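Local coordinates for protein alanine glyoxylate transaminase (Thermococcus litoralis, PDB 2ZC0) that probably transfers the amino group of alanine to glyoxylate, using pyridoxal 5'-phosphate as cofactor and working as a homodimer, at residues A[181-186]-A[216-221]; A[128-133]-A[185-190]; A[189-194]-A[330-335]. All blocks are in the same frame, centred on the assembly; numbering follows the deposited sequence.

Interaction 1. Residues A[181-186]-A[216-221]; sequences IPTGQN and AYNFMR. With PMP (4'-deoxy-4'-aminopyridoxal-5'-phosphate), chain F.
The cofactor pocket, on the side of the pyridine hydroxyl, is formed in part where Asn-186 and Tyr-217 converge on O3 of PMP, as in other fold-type I aminotransferases. Asn-186 ND2 donates to PMP O3 over 2.8 Å with an N-H...O angle of 157°, and Tyr-217 OH lies 2.6 Å from the same PMP O3 in a hydrogen bond whose donor is not settled. The amide and phenol planes stand 62° apart, and the two side chains cross obliquely, meeting at O3. Tyr-217 is directed there by a CG anti to its carbonyl carbon (chi1 -55°), and Ala-216 CB covers part of one ring face while also meeting the pyridine ring. Gly-184 O comes within 3.0 Å of Tyr-217 CD1. A CB at Gly-184 would be tight against that of Tyr-217, and the positive phi there also favours glycine. No direct hydrogen bond joins the two loops; away from the cofactor two waters bridge them. One accepts from Thr-183 N and donates to Asn-218 OD1 (2.6 Å from the water oxygen), and the other links Thr-183 O to Tyr-217 N. Thr-183 CG2 packs 3.7 Å from Arg-221 CG; NH2 of this arginine is hydrogen-bonded to Gly-225 O. A phenylalanine in place of Tyr-217 would probably leave PMP O3 without one of its two partners here and Lys-247 NZ without its bond to the phenol oxygen. The Asn-186 N-H is likely to stabilise negative charge on O3, to which the tyrosine hydroxyl may add, and thereby tune the cofactor ring.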
loop_
_atom_site.group_PDB
_atom_site.type_symbol
_atom_site.label_atom_id
_atom_site.label_comp_id
_atom_site.label_asym_id
_atom_site.label_seq_id
_atom_site.Cartn_x
_atom_site.Cartn_y
_atom_site.Cartn_z
ATOM N N ILE A 181 -14.710 22.772 3.764
ATOM C CA ILE A 181 -15.944 22.934 4.534
ATOM C C ILE A 181 -16.292 24.423 4.355
ATOM O O ILE A 181 -16.037 25.246 5.237
ATOM C CB ILE A 181 -15.693 22.662 6.037
ATOM C CG1 ILE A 181 -14.887 21.361 6.202
ATOM C CG2 ILE A 181 -17.027 22.600 6.785
ATOM C CD1 ILE A 181 -14.392 21.084 7.618
ATOM N N PRO A 182 -16.871 24.785 3.196
ATOM C CA PRO A 182 -17.245 26.172 2.882
ATOM C C PRO A 182 -18.117 26.918 3.896
ATOM O O PRO A 182 -17.824 28.064 4.229
ATOM C CB PRO A 182 -17.925 26.042 1.512
ATOM C CG PRO A 182 -17.260 24.815 0.915
ATOM C CD PRO A 182 -17.250 23.881 2.093
ATOM N N THR A 183 -19.170 26.280 4.394
ATOM C CA THR A 183 -20.066 26.948 5.334
ATOM C C THR A 183 -20.010 26.487 6.796
ATOM O O THR A 183 -20.139 25.282 7.096
ATOM C CB THR A 183 -21.523 26.845 4.852
ATOM O OG1 THR A 183 -21.628 27.387 3.531
ATOM C CG2 THR A 183 -22.447 27.618 5.775
ATOM N N GLY A 184 -19.834 27.471 7.687
ATOM C CA GLY A 184 -19.756 27.223 9.117
ATOM C C GLY A 184 -18.757 26.128 9.451
ATOM O O GLY A 184 -19.096 25.133 10.098
ATOM N N GLN A 185 -17.515 26.325 9.028
ATOM C CA GLN A 185 -16.458 25.343 9.236
ATOM C C GLN A 185 -16.213 24.926 10.677
ATOM O O GLN A 185 -16.407 25.695 11.619
ATOM C CB GLN A 185 -15.117 25.853 8.665
ATOM C CG GLN A 185 -14.085 24.741 8.434
ATOM C CD GLN A 185 -12.674 25.090 8.893
ATOM O OE1 GLN A 185 -12.446 25.378 10.065
ATOM N NE2 GLN A 185 -11.720 25.046 7.972
ATOM N N ASN A 186 -15.802 23.674 10.827
ATOM C CA ASN A 186 -15.421 23.108 12.115
ATOM C C ASN A 186 -13.914 23.090 11.853
ATOM O O ASN A 186 -13.472 22.525 10.849
ATOM C CB ASN A 186 -15.959 21.680 12.249
ATOM C CG ASN A 186 -15.561 21.011 13.564
ATOM O OD1 ASN A 186 -14.610 21.417 14.221
ATOM N ND2 ASN A 186 -16.287 19.960 13.936
ATOM N N ALA A 216 -21.821 19.750 6.154
ATOM C CA ALA A 216 -22.333 19.458 7.489
ATOM C C ALA A 216 -23.137 20.592 8.134
ATOM O O ALA A 216 -24.108 20.338 8.845
ATOM C CB ALA A 216 -21.180 19.056 8.411
ATOM N N TYR A 217 -22.761 21.841 7.883
ATOM C CA TYR A 217 -23.470 22.961 8.497
ATOM C C TYR A 217 -24.249 23.859 7.545
ATOM O O TYR A 217 -24.595 24.989 7.902
ATOM C CB TYR A 217 -22.472 23.798 9.313
ATOM C CG TYR A 217 -21.719 22.960 10.323
ATOM C CD1 TYR A 217 -20.436 22.474 10.042
ATOM C CD2 TYR A 217 -22.339 22.544 11.505
ATOM C CE1 TYR A 217 -19.794 21.583 10.908
ATOM C CE2 TYR A 217 -21.712 21.657 12.375
ATOM C CZ TYR A 217 -20.441 21.176 12.068
ATOM O OH TYR A 217 -19.854 20.263 12.914
ATOM N N ASN A 218 -24.550 23.361 6.352
ATOM C CA ASN A 218 -25.277 24.150 5.362
ATOM C C ASN A 218 -26.666 24.521 5.811
ATOM O O ASN A 218 -27.263 25.458 5.286
ATOM C CB ASN A 218 -25.358 23.387 4.038
ATOM C CG ASN A 218 -24.051 23.397 3.309
ATOM O OD1 ASN A 218 -22.995 23.485 3.940
ATOM N ND2 ASN A 218 -24.094 23.311 1.989
ATOM N N PHE A 219 -27.179 23.783 6.785
ATOM C CA PHE A 219 -28.510 24.042 7.288
ATOM C C PHE A 219 -28.512 24.718 8.652
ATOM O O PHE A 219 -29.549 24.816 9.297
ATOM C CB PHE A 219 -29.308 22.737 7.300
ATOM C CG PHE A 219 -29.360 22.068 5.955
ATOM C CD1 PHE A 219 -28.588 20.939 5.694
ATOM C CD2 PHE A 219 -30.125 22.607 4.927
ATOM C CE1 PHE A 219 -28.576 20.360 4.425
ATOM C CE2 PHE A 219 -30.120 22.038 3.654
ATOM C CZ PHE A 219 -29.341 20.911 3.404
ATOM N N MET A 220 -27.347 25.177 9.095
ATOM C CA MET A 220 -27.261 25.898 10.362
ATOM C C MET A 220 -26.698 27.280 10.078
ATOM O O MET A 220 -25.848 27.766 10.820
ATOM C CB MET A 220 -26.343 25.201 11.368
ATOM C CG MET A 220 -26.772 23.807 11.766
ATOM S SD MET A 220 -26.376 23.492 13.490
ATOM C CE MET A 220 -24.680 23.876 13.509
ATOM N N ARG A 221 -27.151 27.890 8.984
ATOM C CA ARG A 221 -26.711 29.230 8.604
ATOM C C ARG A 221 -27.615 30.238 9.296
ATOM O O ARG A 221 -28.783 29.951 9.558
ATOM C CB ARG A 221 -26.796 29.438 7.091
ATOM C CG ARG A 221 -25.451 29.667 6.425
ATOM C CD ARG A 221 -25.605 30.417 5.114
ATOM N NE ARG A 221 -26.545 29.746 4.223
ATOM C CZ ARG A 221 -27.503 30.369 3.546
ATOM N NH1 ARG A 221 -28.314 29.673 2.760
ATOM N NH2 ARG A 221 -27.649 31.684 3.659
HETATM N N1 PMP F . -18.023 17.072 8.769
HETATM C C2 PMP F . -17.774 18.032 9.687
HETATM C C2A PMP F . -17.052 19.288 9.194
HETATM C C3 PMP F . -18.173 17.881 11.042
HETATM O O3 PMP F . -17.897 18.887 11.957
HETATM C C4 PMP F . -18.851 16.667 11.437
HETATM C C4A PMP F . -19.282 16.511 12.908
HETATM N N4A PMP F . -18.642 15.383 13.585
HETATM C C5 PMP F . -19.106 15.605 10.348
HETATM C C6 PMP F . -18.664 15.866 9.029
HETATM C C5A PMP F . -19.820 14.270 10.634
HETATM O O4P PMP F . -20.868 14.486 10.922
HETATM P P PMP F . -21.723 13.072 11.174
HETATM O O1P PMP F . -23.118 12.644 9.963
HETATM O O2P PMP F . -22.549 13.304 12.882
HETATM O O3P PMP F . -20.665 11.600 11.259
HETATM O O HOH W 1 -20.449 23.646 3.581
HETATM O O HOH W 2 -20.630 22.551 6.304
#

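Interaction 2. Residues A[128-133]-A[185-190]. With PMP (4'-deoxy-4'-aminopyridoxal-5'-phosphate), chain F.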
loop_
_atom_site.group_PDB
_atom_site.type_symbol
_atom_site.label_atom_id
_atom_site.label_comp_id
_atom_site.label_asym_id
_atom_site.label_seq_id
_atom_site.Cartn_x
_atom_site.Cartn_y
_atom_site.Cartn_z
ATOM N N GLU A 128 -8.055 22.953 4.370
ATOM C CA GLU A 128 -7.935 24.290 4.948
ATOM C C GLU A 128 -7.028 24.098 6.166
ATOM O O GLU A 128 -6.749 22.957 6.548
ATOM C CB GLU A 128 -9.321 24.797 5.376
ATOM C CG GLU A 128 -10.190 25.255 4.208
ATOM C CD GLU A 128 -11.638 24.829 4.333
ATOM O OE1 GLU A 128 -11.978 24.106 5.290
ATOM O OE2 GLU A 128 -12.447 25.209 3.458
ATOM N N ASN A 129 -6.525 25.191 6.740
ATOM C CA ASN A 129 -5.694 25.108 7.949
ATOM C C ASN A 129 -6.193 26.172 8.917
ATOM O O ASN A 129 -6.045 27.372 8.658
ATOM C CB ASN A 129 -4.203 25.331 7.638
ATOM C CG ASN A 129 -3.305 25.124 8.873
ATOM O OD1 ASN A 129 -3.682 24.424 9.821
ATOM N ND2 ASN A 129 -2.111 25.714 8.851
ATOM N N PRO A 130 -6.814 25.749 10.036
ATOM C CA PRO A 130 -7.065 24.354 10.427
ATOM C C PRO A 130 -8.216 23.723 9.640
ATOM O O PRO A 130 -8.784 24.352 8.745
ATOM C CB PRO A 130 -7.424 24.480 11.897
ATOM C CG PRO A 130 -8.265 25.743 11.872
ATOM C CD PRO A 130 -7.388 26.669 11.037
ATOM N N SER A 131 -8.553 22.479 9.984
ATOM C CA SER A 131 -9.655 21.748 9.350
ATOM C C SER A 131 -10.224 20.775 10.390
ATOM O O SER A 131 -9.676 20.646 11.481
ATOM C CB SER A 131 -9.162 20.983 8.106
ATOM O OG SER A 131 -10.196 20.190 7.528
ATOM N N TYR A 132 -11.329 20.113 10.058
ATOM C CA TYR A 132 -11.986 19.155 10.959
ATOM C C TYR A 132 -11.017 18.001 11.270
ATOM O O TYR A 132 -10.664 17.248 10.370
ATOM C CB TYR A 132 -13.252 18.616 10.279
ATOM C CG TYR A 132 -14.048 17.637 11.110
ATOM C CD1 TYR A 132 -14.741 16.583 10.501
ATOM C CD2 TYR A 132 -14.090 17.743 12.502
ATOM C CE1 TYR A 132 -15.449 15.654 11.254
ATOM C CE2 TYR A 132 -14.798 16.820 13.269
ATOM C CZ TYR A 132 -15.474 15.776 12.637
ATOM O OH TYR A 132 -16.159 14.847 13.389
ATOM N N ILE A 133 -10.594 17.859 12.529
ATOM C CA ILE A 133 -9.641 16.807 12.864
ATOM C C ILE A 133 -10.013 15.396 12.440
ATOM O O ILE A 133 -9.152 14.638 12.022
ATOM C CB ILE A 133 -9.304 16.753 14.364
ATOM C CG1 ILE A 133 -10.525 17.103 15.209
ATOM C CG2 ILE A 133 -8.169 17.676 14.651
ATOM C CD1 ILE A 133 -11.569 16.050 15.249
ATOM N N GLN A 185 -17.515 26.325 9.028
ATOM C CA GLN A 185 -16.458 25.343 9.236
ATOM C C GLN A 185 -16.213 24.926 10.677
ATOM O O GLN A 185 -16.407 25.695 11.619
ATOM C CB GLN A 185 -15.117 25.853 8.665
ATOM C CG GLN A 185 -14.085 24.741 8.434
ATOM C CD GLN A 185 -12.674 25.090 8.893
ATOM O OE1 GLN A 185 -12.446 25.378 10.065
ATOM N NE2 GLN A 185 -11.720 25.046 7.972
ATOM N N ASN A 186 -15.802 23.674 10.827
ATOM C CA ASN A 186 -15.421 23.108 12.115
ATOM C C ASN A 186 -13.914 23.090 11.853
ATOM O O ASN A 186 -13.472 22.525 10.849
ATOM C CB ASN A 186 -15.959 21.680 12.249
ATOM C CG ASN A 186 -15.561 21.011 13.564
ATOM O OD1 ASN A 186 -14.610 21.417 14.221
ATOM N ND2 ASN A 186 -16.287 19.960 13.936
ATOM N N PRO A 187 -13.100 23.692 12.736
ATOM C CA PRO A 187 -13.393 24.400 13.983
ATOM C C PRO A 187 -13.506 25.927 13.903
ATOM O O PRO A 187 -14.041 26.550 14.819
ATOM C CB PRO A 187 -12.221 23.994 14.856
ATOM C CG PRO A 187 -11.082 24.101 13.875
ATOM C CD PRO A 187 -11.641 23.510 12.583
ATOM N N MET A 188 -13.001 26.528 12.831
ATOM C CA MET A 188 -13.024 27.980 12.702
ATOM C C MET A 188 -14.388 28.654 12.699
ATOM O O MET A 188 -14.517 29.799 13.139
ATOM C CB MET A 188 -12.234 28.409 11.466
ATOM C CG MET A 188 -10.725 28.262 11.631
ATOM S SD MET A 188 -9.995 29.341 12.917
ATOM C CE MET A 188 -9.125 30.496 11.902
ATOM N N GLY A 189 -15.404 27.958 12.203
ATOM C CA GLY A 189 -16.746 28.522 12.179
ATOM C C GLY A 189 -16.953 29.610 11.145
ATOM O O GLY A 189 -17.974 30.295 11.157
ATOM N N VAL A 190 -15.982 29.774 10.251
ATOM C CA VAL A 190 -16.057 30.780 9.193
ATOM C C VAL A 190 -16.619 30.148 7.922
ATOM O O VAL A 190 -16.542 28.924 7.752
ATOM C CB VAL A 190 -14.661 31.345 8.885
ATOM C CG1 VAL A 190 -14.057 31.951 10.144
ATOM C CG2 VAL A 190 -13.759 30.240 8.357
HETATM N N1 PMP F . -18.023 17.072 8.769
HETATM C C2 PMP F . -17.774 18.032 9.687
HETATM C C2A PMP F . -17.052 19.288 9.194
HETATM C C3 PMP F . -18.173 17.881 11.042
HETATM O O3 PMP F . -17.897 18.887 11.957
HETATM C C4 PMP F . -18.851 16.667 11.437
HETATM C C4A PMP F . -19.282 16.511 12.908
HETATM N N4A PMP F . -18.642 15.383 13.585
HETATM C C5 PMP F . -19.106 15.605 10.348
HETATM C C6 PMP F . -18.664 15.866 9.029
HETATM C C5A PMP F . -19.820 14.270 10.634
HETATM O O4P PMP F . -20.868 14.486 10.922
HETATM P P PMP F . -21.723 13.072 11.174
HETATM O O1P PMP F . -23.118 12.644 9.963
HETATM O O2P PMP F . -22.549 13.304 12.882
HETATM O O3P PMP F . -20.665 11.600 11.259
#
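Gln-185 NE2 makes both hydrogen bonds of this contact. It reaches Glu-128 OE1 at 2.9 Å, nearly straight at 166°; the oxygen lies close to the amide plane, yet the amide meets the carboxylate from above its plane. The second proton goes to Pro-130 O at 3.1 Å, a more bent bond with the donor tilted from the carbonyl plane. At the other end of the amide, Gln-185 OE1 accepts from Met-188 N in the carbonyl plane, so three bonds fix the rotation of this buried group. Glu-128 OE2 turns instead to Thr-180. Tyr-132 lays one ring face over the pyridine of PMP, with PMP C3 3.5 Å above the ring plane, and its OH accepts from PMP N4A at 2.5 Å. A chi1 of -179° swings the ring away from its own backbone N and over the cofactor. Asn-186 ND2 sits 3.4 Å from Tyr-132 CD2, its amide inclined to the ring. Apolar packing completes the contact: Pro-130 CG touches Met-188 CG at 3.5 Å and also meets the ring of Pro-187. Both prolines follow cis peptide bonds. The contact joins the end of central-sheet strand 124-129, just before helix 133-140, to the loop after neighbouring strand 175-180, with Met-338 of strand 336-340 against Pro-187 and Met-188 and Phe-277 of the second subunit against Tyr-132.

Interaction 3. Residues A[189-194]-A[330-335]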
loop_
_atom_site.group_PDB
_atom_site.type_symbol
_atom_site.label_atom_id
_atom_site.label_comp_id
_atom_site.label_asym_id
_atom_site.label_seq_id
_atom_site.Cartn_x
_atom_site.Cartn_y
_atom_site.Cartn_z
ATOM N N GLY A 189 -15.404 27.958 12.203
ATOM C CA GLY A 189 -16.746 28.522 12.179
ATOM C C GLY A 189 -16.953 29.610 11.145
ATOM O O GLY A 189 -17.974 30.295 11.157
ATOM N N VAL A 190 -15.982 29.774 10.251
ATOM C CA VAL A 190 -16.057 30.780 9.193
ATOM C C VAL A 190 -16.619 30.148 7.922
ATOM O O VAL A 190 -16.542 28.924 7.752
ATOM C CB VAL A 190 -14.661 31.345 8.885
ATOM C CG1 VAL A 190 -14.057 31.951 10.144
ATOM C CG2 VAL A 190 -13.759 30.240 8.357
ATOM N N THR A 191 -17.179 30.969 7.036
ATOM C CA THR A 191 -17.740 30.456 5.794
ATOM C C THR A 191 -17.174 31.145 4.569
ATOM O O THR A 191 -17.118 32.375 4.496
ATOM C CB THR A 191 -19.268 30.600 5.723
ATOM O OG1 THR A 191 -19.597 31.898 5.237
ATOM C CG2 THR A 191 -19.890 30.397 7.073
ATOM N N MET A 192 -16.755 30.333 3.606
ATOM C CA MET A 192 -16.182 30.812 2.358
ATOM C C MET A 192 -17.152 31.743 1.641
ATOM O O MET A 192 -18.356 31.495 1.604
ATOM C CB MET A 192 -15.857 29.619 1.463
ATOM C CG MET A 192 -14.992 29.942 0.284
ATOM S SD MET A 192 -14.700 28.470 -0.711
ATOM C CE MET A 192 -13.513 27.649 0.322
ATOM N N SER A 193 -16.622 32.821 1.075
ATOM C CA SER A 193 -17.451 33.777 0.355
ATOM C C SER A 193 -17.694 33.258 -1.060
ATOM O O SER A 193 -16.884 32.491 -1.599
ATOM C CB SER A 193 -16.762 35.144 0.318
ATOM O OG SER A 193 -15.585 35.119 -0.473
ATOM N N MET A 194 -18.809 33.670 -1.657
ATOM C CA MET A 194 -19.148 33.239 -3.008
ATOM C C MET A 194 -18.014 33.583 -3.970
ATOM O O MET A 194 -17.748 32.848 -4.922
ATOM C CB MET A 194 -20.455 33.898 -3.484
ATOM C CG MET A 194 -21.716 33.508 -2.696
ATOM S SD MET A 194 -22.114 31.725 -2.732
ATOM C CE MET A 194 -22.105 31.400 -4.516
ATOM N N LYS A 330 -16.403 35.265 14.422
ATOM C CA LYS A 330 -17.807 35.642 14.500
ATOM C C LYS A 330 -18.505 34.876 13.385
ATOM O O LYS A 330 -18.622 35.364 12.260
ATOM C CB LYS A 330 -17.976 37.142 14.254
ATOM C CG LYS A 330 -17.043 38.037 15.050
ATOM C CD LYS A 330 -17.323 37.970 16.534
ATOM C CE LYS A 330 -16.681 39.149 17.250
ATOM N NZ LYS A 330 -15.206 39.221 17.015
ATOM N N PRO A 331 -18.967 33.660 13.680
ATOM C CA PRO A 331 -19.652 32.820 12.692
ATOM C C PRO A 331 -21.036 33.304 12.267
ATOM O O PRO A 331 -21.793 33.825 13.080
ATOM C CB PRO A 331 -19.712 31.462 13.393
ATOM C CG PRO A 331 -19.863 31.849 14.833
ATOM C CD PRO A 331 -18.839 32.958 14.970
ATOM N N ILE A 332 -21.349 33.141 10.986
ATOM C CA ILE A 332 -22.660 33.515 10.459
ATOM C C ILE A 332 -23.402 32.195 10.295
ATOM O O ILE A 332 -24.582 32.149 9.932
ATOM C CB ILE A 332 -22.558 34.213 9.069
ATOM C CG1 ILE A 332 -21.977 33.246 8.030
ATOM C CG2 ILE A 332 -21.703 35.469 9.185
ATOM C CD1 ILE A 332 -21.806 33.839 6.630
ATOM N N ALA A 333 -22.690 31.112 10.582
ATOM C CA ALA A 333 -23.259 29.779 10.472
ATOM C C ALA A 333 -22.452 28.785 11.281
ATOM O O ALA A 333 -21.326 29.071 11.708
ATOM C CB ALA A 333 -23.286 29.359 9.009
ATOM N N GLY A 334 -23.029 27.607 11.489
ATOM C CA GLY A 334 -22.327 26.579 12.232
ATOM C C GLY A 334 -22.716 26.489 13.688
ATOM O O GLY A 334 -23.836 26.832 14.078
ATOM N N MET A 335 -21.771 26.036 14.501
ATOM C CA MET A 335 -22.023 25.858 15.928
ATOM C C MET A 335 -20.763 26.046 16.765
ATOM O O MET A 335 -20.798 25.943 17.991
ATOM C CB MET A 335 -22.600 24.453 16.165
ATOM C CG MET A 335 -21.821 23.347 15.472
ATOM S SD MET A 335 -22.484 21.688 15.760
ATOM C CE MET A 335 -21.308 21.142 16.804
#
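Gly-189 O and Pro-331 CB bring two loops of the fold-type I aminotransferase together, 3.1 Å apart. One loop runs from strand 175-180 of the large central sheet to helix 194-207; the other leads from the long helix 295-322 into strand 336-340 of the small antiparallel sheet. No direct hydrogen bond crosses the contact, which packs the central-sheet part of the fold against the part that follows the long helix.

The backbone part centres on Gly-189. Its carbonyl oxygen lies against CB of Pro-331 and stays 3.6 Å from Ala-333 O. The positive phi of Gly-189 suits a glycine, and a CB there would be directed at the proline, about 3.5 Å from Pro-331 CB.

Polar links hold each loop from outside the pair. Pro-331 O accepts a hydrogen bond from Arg-312 of helix 295-322, and Met-192 O one from Arg-197 of helix 194-207. Backbone bonds further tie Ile-332 to Tyr-222 and Glu-223, and Gly-334 to Met-220.

The side-chain part is a small van der Waals contact around Thr-191, which crosses Ile-332 at a slant. The outer end of the isoleucine meets both branches of the threonine, and its extended chi2 of -179° carries CD1 as far as the hydroxyl. On the methyl side, Thr-191 CG2 rests 3.7 Å from Ile-332 CG1 and 4.0 Å from Ala-333 CB. On the hydroxyl side, the methyl carbon Ile-332 CD1 approaches Thr-191 OG1 to 3.3 Å.

In the fold
All three contacts use the loop between strand 175-180 and helix 194-207, which supplies 181-186 to interaction 1, 185-190 to interaction 2 and 189-194 to interaction 3. Its partners come from the end of strand 124-129, from the loop after strand 210-214 and, much later in the chain, from the approach to strand 336-340. The centres of interactions 1 and 3 are about 7 Å apart, and that of interaction 2 is about 10 Å from each. Interactions 1 and 2 both touch PMP and share Gln-185 and Asn-186, whereas interaction 3 continues the same loop away from the cofactor, where it packs against the segment leading from helix 295-322 to strand 336-340.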